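Local structure of halogenase (Chondromyces crocatus, 3E1T) at residues A105-R110 and W221-S226; E48-A53 and S314-A319. The protein is an FAD-dependent halogenase that probably installs chlorine during biosynthesis of chondrochloren in the myxobacterium Chondromyces crocatus. One frame throughout, in Å; residues are numbered along the deposited sequence.

Interaction 1 (A105-R110 and W221-S226); sequences AYQVER and WYIPLS. With FAD (flavin-adenine dinucleotide), chain C.
Gln107 turns CG away from its own carbonyl carbon (chi1 -48°) and bends again at chi2 (-78°), which folds its amide back over the methyl CG2 of Ile223. Ile223 has that methyl anti to its backbone N, directed at the glutamine. OE1 and CG2 come within 3.4 Å, and the two side chains pass at a slant. Nearer the backbone, Gln107 CB packs on Pro224 O at 3.1 Å, and NE2 faces the proline ring at CD. No direct hydrogen bond joins the two segments. The buried amide is satisfied by other partners: OE1 by Ser49 OG and NE2 by Gly208 O. This fixes the rotation of the amide. One water links the backbones, donating to Gln107 O at 2.6 Å and to Leu225 O at 2.7 Å. Leu225 CD2 lies 3.7 Å from Val108 O. Each segment also reaches FAD. Arg110 holds its guanidinium edge to the cofactor, with a weak bond from NH1 to O1A, and pairs with Asp114. Trp221 CH2 lies 3.6 Å from the flavin methyl C7M. The contact joins the end of strand 218-224 to the loop that leads from strand 105-106 into helix 110-123. Strands 210-215 and 229-237 pack against Ile223 from the same sheet.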
ATOM      1  N   ALA A 105       0.104 -15.986  -1.746  1.00 39.75           N
ATOM      2  CA  ALA A 105       0.016 -14.865  -2.668  1.00 39.19           C
ATOM      3  C   ALA A 105       1.159 -14.948  -3.678  1.00 38.82           C
ATOM      4  O   ALA A 105       1.790 -15.994  -3.821  1.00 38.57           O
ATOM      5  CB  ALA A 105       0.052 -13.543  -1.908  1.00 39.00           C
ATOM      6  N   TYR A 106       1.414 -13.852  -4.384  1.00 38.69           N
ATOM      7  CA  TYR A 106       2.485 -13.820  -5.365  1.00 38.81           C
ATOM      8  C   TYR A 106       3.442 -12.665  -5.135  1.00 38.62           C
ATOM      9  O   TYR A 106       3.090 -11.681  -4.475  1.00 38.71           O
ATOM     10  CB  TYR A 106       1.909 -13.734  -6.777  1.00 39.38           C
ATOM     11  CG  TYR A 106       1.055 -14.914  -7.215  1.00 40.69           C
ATOM     12  CD1 TYR A 106       1.624 -16.173  -7.465  1.00 41.86           C
ATOM     13  CD2 TYR A 106      -0.317 -14.761  -7.422  1.00 41.43           C
ATOM     14  CE1 TYR A 106       0.835 -17.257  -7.893  1.00 41.81           C
ATOM     15  CE2 TYR A 106      -1.113 -15.827  -7.849  1.00 42.24           C
ATOM     16  CZ  TYR A 106      -0.531 -17.071  -8.080  1.00 42.39           C
ATOM     17  OH  TYR A 106      -1.322 -18.120  -8.503  1.00 42.99           O
ATOM     18  N   GLN A 107       4.651 -12.804  -5.675  1.00 38.04           N
ATOM     19  CA  GLN A 107       5.609 -11.719  -5.788  1.00 38.35           C
ATOM     20  C   GLN A 107       5.595 -11.301  -7.250  1.00 38.69           C
ATOM     21  O   GLN A 107       5.982 -12.081  -8.128  1.00 38.77           O
ATOM     22  CB  GLN A 107       7.025 -12.177  -5.415  1.00 38.46           C
ATOM     23  CG  GLN A 107       7.154 -12.964  -4.122  1.00 38.05           C
ATOM     24  CD  GLN A 107       7.104 -12.094  -2.876  1.00 38.93           C
ATOM     25  OE1 GLN A 107       6.516 -11.009  -2.883  1.00 37.78           O
ATOM     26  NE2 GLN A 107       7.712 -12.577  -1.788  1.00 37.22           N
ATOM     27  N   VAL A 108       5.135 -10.082  -7.521  1.00 38.77           N
ATOM     28  CA  VAL A 108       4.839  -9.703  -8.898  1.00 38.99           C
ATOM     29  C   VAL A 108       5.709  -8.593  -9.438  1.00 39.62           C
ATOM     30  O   VAL A 108       6.039  -7.638  -8.730  1.00 39.60           O
ATOM     31  CB  VAL A 108       3.347  -9.326  -9.087  1.00 38.83           C
ATOM     32  CG1 VAL A 108       2.442 -10.409  -8.519  1.00 39.09           C
ATOM     33  CG2 VAL A 108       3.017  -7.955  -8.457  1.00 38.56           C
ATOM     34  N   GLU A 109       6.082  -8.731 -10.706  1.00 40.44           N
ATOM     35  CA  GLU A 109       6.610  -7.620 -11.466  1.00 41.29           C
ATOM     36  C   GLU A 109       5.410  -6.727 -11.738  1.00 41.23           C
ATOM     37  O   GLU A 109       4.447  -7.137 -12.385  1.00 41.33           O
ATOM     38  CB  GLU A 109       7.240  -8.106 -12.766  1.00 41.56           C
ATOM     39  CG  GLU A 109       8.666  -8.596 -12.592  1.00 44.08           C
ATOM     40  CD  GLU A 109       9.158  -9.402 -13.773  1.00 46.68           C
ATOM     41  OE1 GLU A 109       8.910 -10.632 -13.792  1.00 46.68           O
ATOM     42  OE2 GLU A 109       9.801  -8.801 -14.666  1.00 46.91           O
ATOM     43  N   ARG A 110       5.449  -5.517 -11.198  1.00 41.56           N
ATOM     44  CA  ARG A 110       4.291  -4.634 -11.261  1.00 41.97           C
ATOM     45  C   ARG A 110       3.939  -4.228 -12.692  1.00 41.77           C
ATOM     46  O   ARG A 110       2.763  -4.127 -13.038  1.00 41.82           O
ATOM     47  CB  ARG A 110       4.523  -3.404 -10.403  1.00 41.74           C
ATOM     48  CG  ARG A 110       3.270  -2.819  -9.883  1.00 44.03           C
ATOM     49  CD  ARG A 110       2.596  -3.738  -8.882  1.00 44.68           C
ATOM     50  NE  ARG A 110       1.751  -2.984  -7.961  1.00 47.62           N
ATOM     51  CZ  ARG A 110       1.410  -1.701  -8.086  1.00 48.10           C
ATOM     52  NH1 ARG A 110       1.792  -0.969  -9.121  1.00 46.88           N
ATOM     53  NH2 ARG A 110       0.640  -1.153  -7.169  1.00 49.96           N
ATOM     54  N   TRP A 221      14.016  -4.724   2.524  1.00 29.22           N
ATOM     55  CA  TRP A 221      13.203  -5.784   1.934  1.00 29.88           C
ATOM     56  C   TRP A 221      14.002  -6.506   0.858  1.00 30.49           C
ATOM     57  O   TRP A 221      14.933  -5.937   0.273  1.00 30.77           O
ATOM     58  CB  TRP A 221      11.862  -5.274   1.389  1.00 29.49           C
ATOM     59  CG  TRP A 221      11.922  -4.563   0.050  1.00 29.01           C
ATOM     60  CD1 TRP A 221      12.048  -5.139  -1.184  1.00 29.49           C
ATOM     61  CD2 TRP A 221      11.802  -3.147  -0.182  1.00 28.59           C
ATOM     62  NE1 TRP A 221      12.048  -4.172  -2.170  1.00 28.88           N
ATOM     63  CE2 TRP A 221      11.885  -2.943  -1.582  1.00 27.97           C
ATOM     64  CE3 TRP A 221      11.654  -2.031   0.658  1.00 28.68           C
ATOM     65  CZ2 TRP A 221      11.813  -1.672  -2.162  1.00 29.28           C
ATOM     66  CZ3 TRP A 221      11.568  -0.764   0.082  1.00 29.10           C
ATOM     67  CH2 TRP A 221      11.660  -0.595  -1.322  1.00 29.47           C
ATOM     68  N   TYR A 222      13.625  -7.757   0.603  1.00 31.39           N
ATOM     69  CA  TYR A 222      14.335  -8.653  -0.323  1.00 32.24           C
ATOM     70  C   TYR A 222      13.264  -9.549  -0.922  1.00 32.08           C
ATOM     71  O   TYR A 222      12.824 -10.504  -0.292  1.00 32.50           O
ATOM     72  CB  TYR A 222      15.370  -9.497   0.431  1.00 32.84           C
ATOM     73  CG  TYR A 222      16.295 -10.348  -0.443  1.00 33.82           C
ATOM     74  CD1 TYR A 222      17.521  -9.848  -0.874  1.00 34.87           C
ATOM     75  CD2 TYR A 222      15.958 -11.657  -0.805  1.00 34.59           C
ATOM     76  CE1 TYR A 222      18.387 -10.617  -1.658  1.00 36.03           C
ATOM     77  CE2 TYR A 222      16.837 -12.454  -1.599  1.00 34.25           C
ATOM     78  CZ  TYR A 222      18.040 -11.917  -2.019  1.00 34.78           C
ATOM     79  OH  TYR A 222      18.928 -12.654  -2.790  1.00 36.17           O
ATOM     80  N   ILE A 223      12.809  -9.196  -2.117  1.00 32.55           N
ATOM     81  CA  ILE A 223      11.660  -9.845  -2.740  1.00 33.02           C
ATOM     82  C   ILE A 223      12.122 -10.552  -4.002  1.00 33.83           C
ATOM     83  O   ILE A 223      12.633  -9.897  -4.917  1.00 34.27           O
ATOM     84  CB  ILE A 223      10.565  -8.828  -3.118  1.00 33.19           C
ATOM     85  CG1 ILE A 223      10.090  -8.052  -1.880  1.00 32.59           C
ATOM     86  CG2 ILE A 223       9.403  -9.526  -3.831  1.00 32.97           C
ATOM     87  CD1 ILE A 223       9.227  -6.812  -2.195  1.00 33.42           C
ATOM     88  N   PRO A 224      11.966 -11.890  -4.051  1.00 34.55           N
ATOM     89  CA  PRO A 224      12.292 -12.605  -5.285  1.00 35.08           C
ATOM     90  C   PRO A 224      11.181 -12.442  -6.320  1.00 35.96           C
ATOM     91  O   PRO A 224      10.002 -12.717  -6.034  1.00 35.24           O
ATOM     92  CB  PRO A 224      12.416 -14.062  -4.834  1.00 35.35           C
ATOM     93  CG  PRO A 224      11.516 -14.170  -3.610  1.00 35.21           C
ATOM     94  CD  PRO A 224      11.488 -12.787  -2.977  1.00 34.42           C
ATOM     95  N   LEU A 225      11.560 -11.978  -7.509  1.00 36.39           N
ATOM     96  CA  LEU A 225      10.609 -11.765  -8.601  1.00 37.52           C
ATOM     97  C   LEU A 225      10.636 -12.894  -9.630  1.00 38.44           C
ATOM     98  O   LEU A 225       9.627 -13.200 -10.265  1.00 38.63           O
ATOM     99  CB  LEU A 225      10.877 -10.415  -9.259  1.00 37.58           C
ATOM    100  CG  LEU A 225      10.703  -9.230  -8.296  1.00 36.86           C
ATOM    101  CD1 LEU A 225      11.041  -7.944  -8.994  1.00 36.47           C
ATOM    102  CD2 LEU A 225       9.272  -9.207  -7.730  1.00 37.26           C
ATOM    103  N   SER A 226      11.807 -13.499  -9.789  1.00 39.46           N
ATOM    104  CA  SER A 226      11.966 -14.731 -10.553  1.00 40.12           C
ATOM    105  C   SER A 226      13.113 -15.533  -9.941  1.00 40.99           C
ATOM    106  O   SER A 226      13.594 -15.220  -8.834  1.00 40.76           O
ATOM    107  CB  SER A 226      12.231 -14.430 -12.031  1.00 39.91           C
ATOM    108  OG  SER A 226      13.531 -13.907 -12.231  1.00 39.08           O
TER
HETATM  109  PA  FAD C 600      -0.343   3.450  -8.526  1.00 27.39           P
HETATM  110  O1A FAD C 600       0.123   2.018  -8.559  1.00 28.07           O
HETATM  111  O2A FAD C 600       0.709   4.451  -8.198  1.00 26.90           O
HETATM  112  O5B FAD C 600      -0.938   3.790  -9.989  1.00 26.81           O
HETATM  113  C5B FAD C 600      -1.519   5.052 -10.276  1.00 28.95           C
HETATM  114  C4B FAD C 600      -1.544   5.267 -11.793  1.00 31.44           C
HETATM  115  O4B FAD C 600      -2.011   6.563 -12.112  1.00 31.30           O
HETATM  116  C3B FAD C 600      -0.145   5.152 -12.388  1.00 33.36           C
HETATM  117  O3B FAD C 600      -0.189   4.182 -13.410  1.00 36.68           O
HETATM  118  C2B FAD C 600       0.153   6.517 -12.972  1.00 33.90           C
HETATM  119  O2B FAD C 600       0.803   6.385 -14.205  1.00 31.82           O
HETATM  120  C1B FAD C 600      -1.232   7.113 -13.145  1.00 33.58           C
HETATM  121  N9A FAD C 600      -1.308   8.582 -13.056  1.00 35.59           N
HETATM  122  C8A FAD C 600      -0.619   9.438 -12.234  1.00 35.61           C
HETATM  123  N7A FAD C 600      -1.043  10.697 -12.495  1.00 36.82           N
HETATM  124  C5A FAD C 600      -1.998  10.656 -13.455  1.00 36.30           C
HETATM  125  C6A FAD C 600      -2.761  11.639 -14.106  1.00 35.67           C
HETATM  126  N6A FAD C 600      -2.534  12.944 -13.912  1.00 35.08           N
HETATM  127  N1A FAD C 600      -3.671  11.250 -15.060  1.00 34.72           N
HETATM  128  C2A FAD C 600      -3.818   9.932 -15.407  1.00 35.06           C
HETATM  129  N3A FAD C 600      -3.054   8.978 -14.770  1.00 35.80           N
HETATM  130  C4A FAD C 600      -2.169   9.330 -13.811  1.00 35.76           C
HETATM  131  N1  FAD C 600       2.590  -2.422  -1.834  1.00 26.79           N
HETATM  132  C2  FAD C 600       2.420  -3.778  -1.808  1.00 27.58           C
HETATM  133  O2  FAD C 600       1.281  -4.220  -1.937  1.00 27.48           O
HETATM  134  N3  FAD C 600       3.517  -4.600  -1.622  1.00 27.48           N
HETATM  135  C4  FAD C 600       4.793  -4.064  -1.476  1.00 28.11           C
HETATM  136  O4  FAD C 600       5.775  -4.794  -1.333  1.00 28.29           O
HETATM  137  C4X FAD C 600       4.960  -2.685  -1.489  1.00 28.01           C
HETATM  138  N5  FAD C 600       6.210  -2.113  -1.349  1.00 27.79           N
HETATM  139  C5X FAD C 600       6.349  -0.739  -1.376  1.00 27.53           C
HETATM  140  C6  FAD C 600       7.608  -0.148  -1.224  1.00 27.51           C
HETATM  141  C7  FAD C 600       7.736   1.249  -1.251  1.00 27.65           C
HETATM  142  C7M FAD C 600       9.051   1.867  -0.867  1.00 25.87           C
HETATM  143  C8  FAD C 600       6.607   2.059  -1.425  1.00 27.39           C
HETATM  144  C8M FAD C 600       6.669   3.560  -1.256  1.00 27.78           C
HETATM  145  C9  FAD C 600       5.361   1.463  -1.586  1.00 27.85           C
HETATM  146  C9A FAD C 600       5.221   0.071  -1.560  1.00 27.85           C
HETATM  147  N10 FAD C 600       3.970  -0.493  -1.729  1.00 27.92           N
HETATM  148  C10 FAD C 600       3.836  -1.864  -1.684  1.00 27.86           C
HETATM  149  C1' FAD C 600       2.763   0.374  -2.042  1.00 28.31           C
HETATM  150  C2' FAD C 600       2.325   0.337  -3.511  1.00 29.21           C
HETATM  151  O2' FAD C 600       3.358   0.911  -4.286  1.00 28.68           O
HETATM  152  C3' FAD C 600       1.035   1.145  -3.722  1.00 27.50           C
HETATM  153  O3' FAD C 600       0.185   1.036  -2.601  1.00 28.41           O
HETATM  154  C4' FAD C 600       0.194   0.714  -4.923  1.00 28.28           C
HETATM  155  O4' FAD C 600       0.945   0.877  -6.106  1.00 27.62           O
HETATM  156  C5' FAD C 600      -1.062   1.583  -4.997  1.00 26.01           C
HETATM  157  O5' FAD C 600      -1.669   1.429  -6.250  1.00 27.86           O
HETATM  158  P   FAD C 600      -2.552   2.603  -6.900  1.00 25.76           P
HETATM  159  O1P FAD C 600      -3.472   2.000  -7.939  1.00 26.39           O
HETATM  160  O2P FAD C 600      -3.353   3.304  -5.849  1.00 22.01           O
HETATM  161  O3P FAD C 600      -1.506   3.657  -7.461  1.00 23.76           O
HETATM  162  O   HOH W   1       7.261 -11.899 -10.388  1.00 41.42           O

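Interaction 2 (E48-A53 and S314-A319); sequences ESLLPA and SGVHLA. With FAD (flavin-adenine dinucleotide), chain C.
A methyl of Leu50, CD2, lies against the branched CB end of Val316, and Leu51 lies across His317 at about a right angle. His317 CB touches Leu51 CD1 at 3.8 Å, and CG is next to the same methyl. Further out, ND1 packs on Ala53 CB at 3.8 Å, and CE1 is near it too. The far nitrogen, NE2, is hydrogen-bonded to Glu354. With CG anti to the backbone N (chi1 161°), the ring extends past Leu51 to Ala53, and the bond to Glu354 limits its rotation. On the Leu50 side, CD2 sits 3.9 Å from Val316 CB and the same distance from CG1. The Leu50-Val316 contact is apolar, and no hydrogen bond crosses between the segments.

The polar link runs through the flavin. FAD N3 donates to Ser49 O at 2.7 Å in a nearly straight bond (167°). Ser49 N donates in turn to FAD O4 at 3.3 Å. The Ser49 backbone thus reads the N3-H and C4=O of the pyrimidine ring as a pair. From the other segment, Val316 N donates to FAD O2 at 2.8 Å. This amide lies in the first turn of helix 315-333, whose N-terminal end would favour negative charge on the N1-C2=O2 region of a reduced flavin. A helix start at this position is familiar in flavoproteins of this fold class. Gly315, which has no side chain, brings its CA to 3.2 Å from FAD O3', so the backbone lies close against the ribityl chain. The contact sets the start of helix 52-61 and the loop before it against the first turn of helix 315-333, while Phe358 of helix 340-368 packs on both Leu51 and His317.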
ATOM      1  N   GLU A  48       5.545  -4.797  -4.989  1.00 31.46           N
ATOM      2  CA  GLU A  48       5.649  -6.106  -5.643  1.00 31.27           C
ATOM      3  C   GLU A  48       5.129  -7.288  -4.821  1.00 31.24           C
ATOM      4  O   GLU A  48       4.649  -8.280  -5.377  1.00 32.10           O
ATOM      5  CB  GLU A  48       7.109  -6.325  -6.037  1.00 31.06           C
ATOM      6  CG  GLU A  48       7.586  -5.319  -7.102  1.00 31.58           C
ATOM      7  CD  GLU A  48       9.025  -4.888  -6.942  1.00 32.70           C
ATOM      8  OE1 GLU A  48       9.629  -4.460  -7.950  1.00 34.62           O
ATOM      9  OE2 GLU A  48       9.563  -4.942  -5.817  1.00 33.83           O
ATOM     10  N   SER A  49       5.183  -7.172  -3.505  1.00 30.85           N
ATOM     11  CA  SER A  49       4.769  -8.259  -2.627  1.00 30.50           C
ATOM     12  C   SER A  49       3.287  -8.161  -2.264  1.00 30.23           C
ATOM     13  O   SER A  49       2.838  -7.171  -1.677  1.00 29.85           O
ATOM     14  CB  SER A  49       5.651  -8.285  -1.368  1.00 30.41           C
ATOM     15  OG  SER A  49       5.630  -9.566  -0.755  1.00 31.54           O
ATOM     16  N   LEU A  50       2.534  -9.205  -2.600  1.00 29.87           N
ATOM     17  CA  LEU A  50       1.083  -9.181  -2.472  1.00 29.34           C
ATOM     18  C   LEU A  50       0.552 -10.019  -1.305  1.00 29.61           C
ATOM     19  O   LEU A  50       1.283 -10.806  -0.707  1.00 28.93           O
ATOM     20  CB  LEU A  50       0.420  -9.626  -3.787  1.00 29.56           C
ATOM     21  CG  LEU A  50       0.745  -8.901  -5.106  1.00 29.19           C
ATOM     22  CD1 LEU A  50      -0.147  -9.454  -6.198  1.00 29.07           C
ATOM     23  CD2 LEU A  50       0.560  -7.371  -4.978  1.00 28.40           C
ATOM     24  N   LEU A  51      -0.732  -9.824  -1.005  1.00 29.80           N
ATOM     25  CA  LEU A  51      -1.440 -10.503   0.070  1.00 30.33           C
ATOM     26  C   LEU A  51      -2.518 -11.427  -0.508  1.00 31.05           C
ATOM     27  O   LEU A  51      -2.981 -11.214  -1.640  1.00 31.14           O
ATOM     28  CB  LEU A  51      -2.084  -9.478   1.031  1.00 30.37           C
ATOM     29  CG  LEU A  51      -1.175  -8.430   1.702  1.00 29.35           C
ATOM     30  CD1 LEU A  51      -1.919  -7.641   2.766  1.00 28.12           C
ATOM     31  CD2 LEU A  51       0.109  -9.048   2.282  1.00 29.77           C
ATOM     32  N   PRO A  52      -2.912 -12.459   0.260  1.00 31.76           N
ATOM     33  CA  PRO A  52      -3.963 -13.405  -0.108  1.00 32.21           C
ATOM     34  C   PRO A  52      -5.344 -12.777  -0.351  1.00 32.96           C
ATOM     35  O   PRO A  52      -6.101 -13.282  -1.184  1.00 32.46           O
ATOM     36  CB  PRO A  52      -4.014 -14.349   1.109  1.00 31.97           C
ATOM     37  CG  PRO A  52      -2.636 -14.277   1.669  1.00 31.80           C
ATOM     38  CD  PRO A  52      -2.304 -12.827   1.555  1.00 31.97           C
ATOM     39  N   ALA A  53      -5.670 -11.703   0.364  1.00 33.85           N
ATOM     40  CA  ALA A  53      -6.971 -11.041   0.192  1.00 35.38           C
ATOM     41  C   ALA A  53      -7.134 -10.486  -1.227  1.00 36.09           C
ATOM     42  O   ALA A  53      -8.237 -10.480  -1.770  1.00 36.78           O
ATOM     43  CB  ALA A  53      -7.170  -9.945   1.231  1.00 35.16           C
ATOM     44  N   SER A 314       1.061  -3.924   2.567  1.00 27.17           N
ATOM     45  CA  SER A 314      -0.383  -3.710   2.546  1.00 27.34           C
ATOM     46  C   SER A 314      -0.896  -2.774   1.458  1.00 26.80           C
ATOM     47  O   SER A 314      -2.101  -2.614   1.330  1.00 27.27           O
ATOM     48  CB  SER A 314      -0.856  -3.206   3.900  1.00 26.50           C
ATOM     49  OG  SER A 314      -0.382  -1.896   4.141  1.00 28.89           O
ATOM     50  N   GLY A 315       0.013  -2.166   0.692  1.00 26.53           N
ATOM     51  CA  GLY A 315      -0.337  -1.102  -0.250  1.00 26.20           C
ATOM     52  C   GLY A 315      -1.329  -1.531  -1.321  1.00 26.18           C
ATOM     53  O   GLY A 315      -2.387  -0.905  -1.489  1.00 25.52           O
ATOM     54  N   VAL A 316      -1.002  -2.597  -2.047  1.00 26.08           N
ATOM     55  CA  VAL A 316      -1.885  -3.040  -3.137  1.00 26.03           C
ATOM     56  C   VAL A 316      -3.205  -3.577  -2.601  1.00 25.90           C
ATOM     57  O   VAL A 316      -4.248  -3.409  -3.234  1.00 26.53           O
ATOM     58  CB  VAL A 316      -1.199  -4.014  -4.112  1.00 26.23           C
ATOM     59  CG1 VAL A 316      -2.212  -4.637  -5.069  1.00 27.24           C
ATOM     60  CG2 VAL A 316      -0.095  -3.289  -4.904  1.00 26.33           C
ATOM     61  N   HIS A 317      -3.175  -4.193  -1.422  1.00 25.44           N
ATOM     62  CA  HIS A 317      -4.400  -4.643  -0.779  1.00 25.33           C
ATOM     63  C   HIS A 317      -5.327  -3.462  -0.475  1.00 25.39           C
ATOM     64  O   HIS A 317      -6.530  -3.526  -0.740  1.00 25.59           O
ATOM     65  CB  HIS A 317      -4.072  -5.431   0.500  1.00 25.51           C
ATOM     66  CG  HIS A 317      -5.218  -5.555   1.457  1.00 25.12           C
ATOM     67  ND1 HIS A 317      -6.370  -6.244   1.152  1.00 24.60           N
ATOM     68  CD2 HIS A 317      -5.376  -5.103   2.722  1.00 25.17           C
ATOM     69  CE1 HIS A 317      -7.198  -6.202   2.182  1.00 24.13           C
ATOM     70  NE2 HIS A 317      -6.620  -5.509   3.148  1.00 25.58           N
ATOM     71  N   LEU A 318      -4.764  -2.400   0.103  1.00 24.99           N
ATOM     72  CA  LEU A 318      -5.529  -1.216   0.469  1.00 25.56           C
ATOM     73  C   LEU A 318      -6.137  -0.560  -0.769  1.00 25.47           C
ATOM     74  O   LEU A 318      -7.300  -0.176  -0.765  1.00 25.59           O
ATOM     75  CB  LEU A 318      -4.642  -0.205   1.233  1.00 25.25           C
ATOM     76  CG  LEU A 318      -4.380  -0.565   2.706  1.00 26.20           C
ATOM     77  CD1 LEU A 318      -3.441   0.429   3.357  1.00 25.50           C
ATOM     78  CD2 LEU A 318      -5.668  -0.653   3.478  1.00 24.15           C
ATOM     79  N   ALA A 319      -5.329  -0.438  -1.815  1.00 25.56           N
ATOM     80  CA  ALA A 319      -5.781   0.119  -3.092  1.00 26.75           C
ATOM     81  C   ALA A 319      -6.946  -0.680  -3.695  1.00 27.24           C
ATOM     82  O   ALA A 319      -7.938  -0.098  -4.148  1.00 27.07           O
ATOM     83  CB  ALA A 319      -4.627   0.193  -4.067  1.00 25.81           C
TER
HETATM   84  PA  FAD C 600      -0.343   3.450  -8.526  1.00 27.39           P
HETATM   85  O1A FAD C 600       0.123   2.018  -8.559  1.00 28.07           O
HETATM   86  O2A FAD C 600       0.709   4.451  -8.198  1.00 26.90           O
HETATM   87  O5B FAD C 600      -0.938   3.790  -9.989  1.00 26.81           O
HETATM   88  C5B FAD C 600      -1.519   5.052 -10.276  1.00 28.95           C
HETATM   89  C4B FAD C 600      -1.544   5.267 -11.793  1.00 31.44           C
HETATM   90  O4B FAD C 600      -2.011   6.563 -12.112  1.00 31.30           O
HETATM   91  C3B FAD C 600      -0.145   5.152 -12.388  1.00 33.36           C
HETATM   92  O3B FAD C 600      -0.189   4.182 -13.410  1.00 36.68           O
HETATM   93  C2B FAD C 600       0.153   6.517 -12.972  1.00 33.90           C
HETATM   94  O2B FAD C 600       0.803   6.385 -14.205  1.00 31.82           O
HETATM   95  C1B FAD C 600      -1.232   7.113 -13.145  1.00 33.58           C
HETATM   96  N9A FAD C 600      -1.308   8.582 -13.056  1.00 35.59           N
HETATM   97  C8A FAD C 600      -0.619   9.438 -12.234  1.00 35.61           C
HETATM   98  N7A FAD C 600      -1.043  10.697 -12.495  1.00 36.82           N
HETATM   99  C5A FAD C 600      -1.998  10.656 -13.455  1.00 36.30           C
HETATM  100  C6A FAD C 600      -2.761  11.639 -14.106  1.00 35.67           C
HETATM  101  N6A FAD C 600      -2.534  12.944 -13.912  1.00 35.08           N
HETATM  102  N1A FAD C 600      -3.671  11.250 -15.060  1.00 34.72           N
HETATM  103  C2A FAD C 600      -3.818   9.932 -15.407  1.00 35.06           C
HETATM  104  N3A FAD C 600      -3.054   8.978 -14.770  1.00 35.80           N
HETATM  105  C4A FAD C 600      -2.169   9.330 -13.811  1.00 35.76           C
HETATM  106  N1  FAD C 600       2.590  -2.422  -1.834  1.00 26.79           N
HETATM  107  C2  FAD C 600       2.420  -3.778  -1.808  1.00 27.58           C
HETATM  108  O2  FAD C 600       1.281  -4.220  -1.937  1.00 27.48           O
HETATM  109  N3  FAD C 600       3.517  -4.600  -1.622  1.00 27.48           N
HETATM  110  C4  FAD C 600       4.793  -4.064  -1.476  1.00 28.11           C
HETATM  111  O4  FAD C 600       5.775  -4.794  -1.333  1.00 28.29           O
HETATM  112  C4X FAD C 600       4.960  -2.685  -1.489  1.00 28.01           C
HETATM  113  N5  FAD C 600       6.210  -2.113  -1.349  1.00 27.79           N
HETATM  114  C5X FAD C 600       6.349  -0.739  -1.376  1.00 27.53           C
HETATM  115  C6  FAD C 600       7.608  -0.148  -1.224  1.00 27.51           C
HETATM  116  C7  FAD C 600       7.736   1.249  -1.251  1.00 27.65           C
HETATM  117  C7M FAD C 600       9.051   1.867  -0.867  1.00 25.87           C
HETATM  118  C8  FAD C 600       6.607   2.059  -1.425  1.00 27.39           C
HETATM  119  C8M FAD C 600       6.669   3.560  -1.256  1.00 27.78           C
HETATM  120  C9  FAD C 600       5.361   1.463  -1.586  1.00 27.85           C
HETATM  121  C9A FAD C 600       5.221   0.071  -1.560  1.00 27.85           C
HETATM  122  N10 FAD C 600       3.970  -0.493  -1.729  1.00 27.92           N
HETATM  123  C10 FAD C 600       3.836  -1.864  -1.684  1.00 27.86           C
HETATM  124  C1' FAD C 600       2.763   0.374  -2.042  1.00 28.31           C
HETATM  125  C2' FAD C 600       2.325   0.337  -3.511  1.00 29.21           C
HETATM  126  O2' FAD C 600       3.358   0.911  -4.286  1.00 28.68           O
HETATM  127  C3' FAD C 600       1.035   1.145  -3.722  1.00 27.50           C
HETATM  128  O3' FAD C 600       0.185   1.036  -2.601  1.00 28.41           O
HETATM  129  C4' FAD C 600       0.194   0.714  -4.923  1.00 28.28           C
HETATM  130  O4' FAD C 600       0.945   0.877  -6.106  1.00 27.62           O
HETATM  131  C5' FAD C 600      -1.062   1.583  -4.997  1.00 26.01           C
HETATM  132  O5' FAD C 600      -1.669   1.429  -6.250  1.00 27.86           O
HETATM  133  P   FAD C 600      -2.552   2.603  -6.900  1.00 25.76           P
HETATM  134  O1P FAD C 600      -3.472   2.000  -7.939  1.00 26.39           O
HETATM  135  O2P FAD C 600      -3.353   3.304  -5.849  1.00 22.01           O
HETATM  136  O3P FAD C 600      -1.506   3.657  -7.461  1.00 23.76           O

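In the fold
From the N terminus, the chain first reaches 48-53, at the start of helix 52-61. It then runs through 105-110, which leads into helix 110-123, and on to 221-226 at the end of strand 218-224. Interaction 1 closes the loop between 105-110 and 221-226. Only later does the chain reach 314-319, where interaction 2 closes a larger loop with interaction 1 nested inside it. Their centres lie about 12 Å apart. The segments 48-53 and 105-110 run side by side, with Val108 N probably bonded to Glu48 O. Together the two contacts tie the mixed sheet that holds strands 105-106 and 218-224 to helix 315-333, and both border FAD.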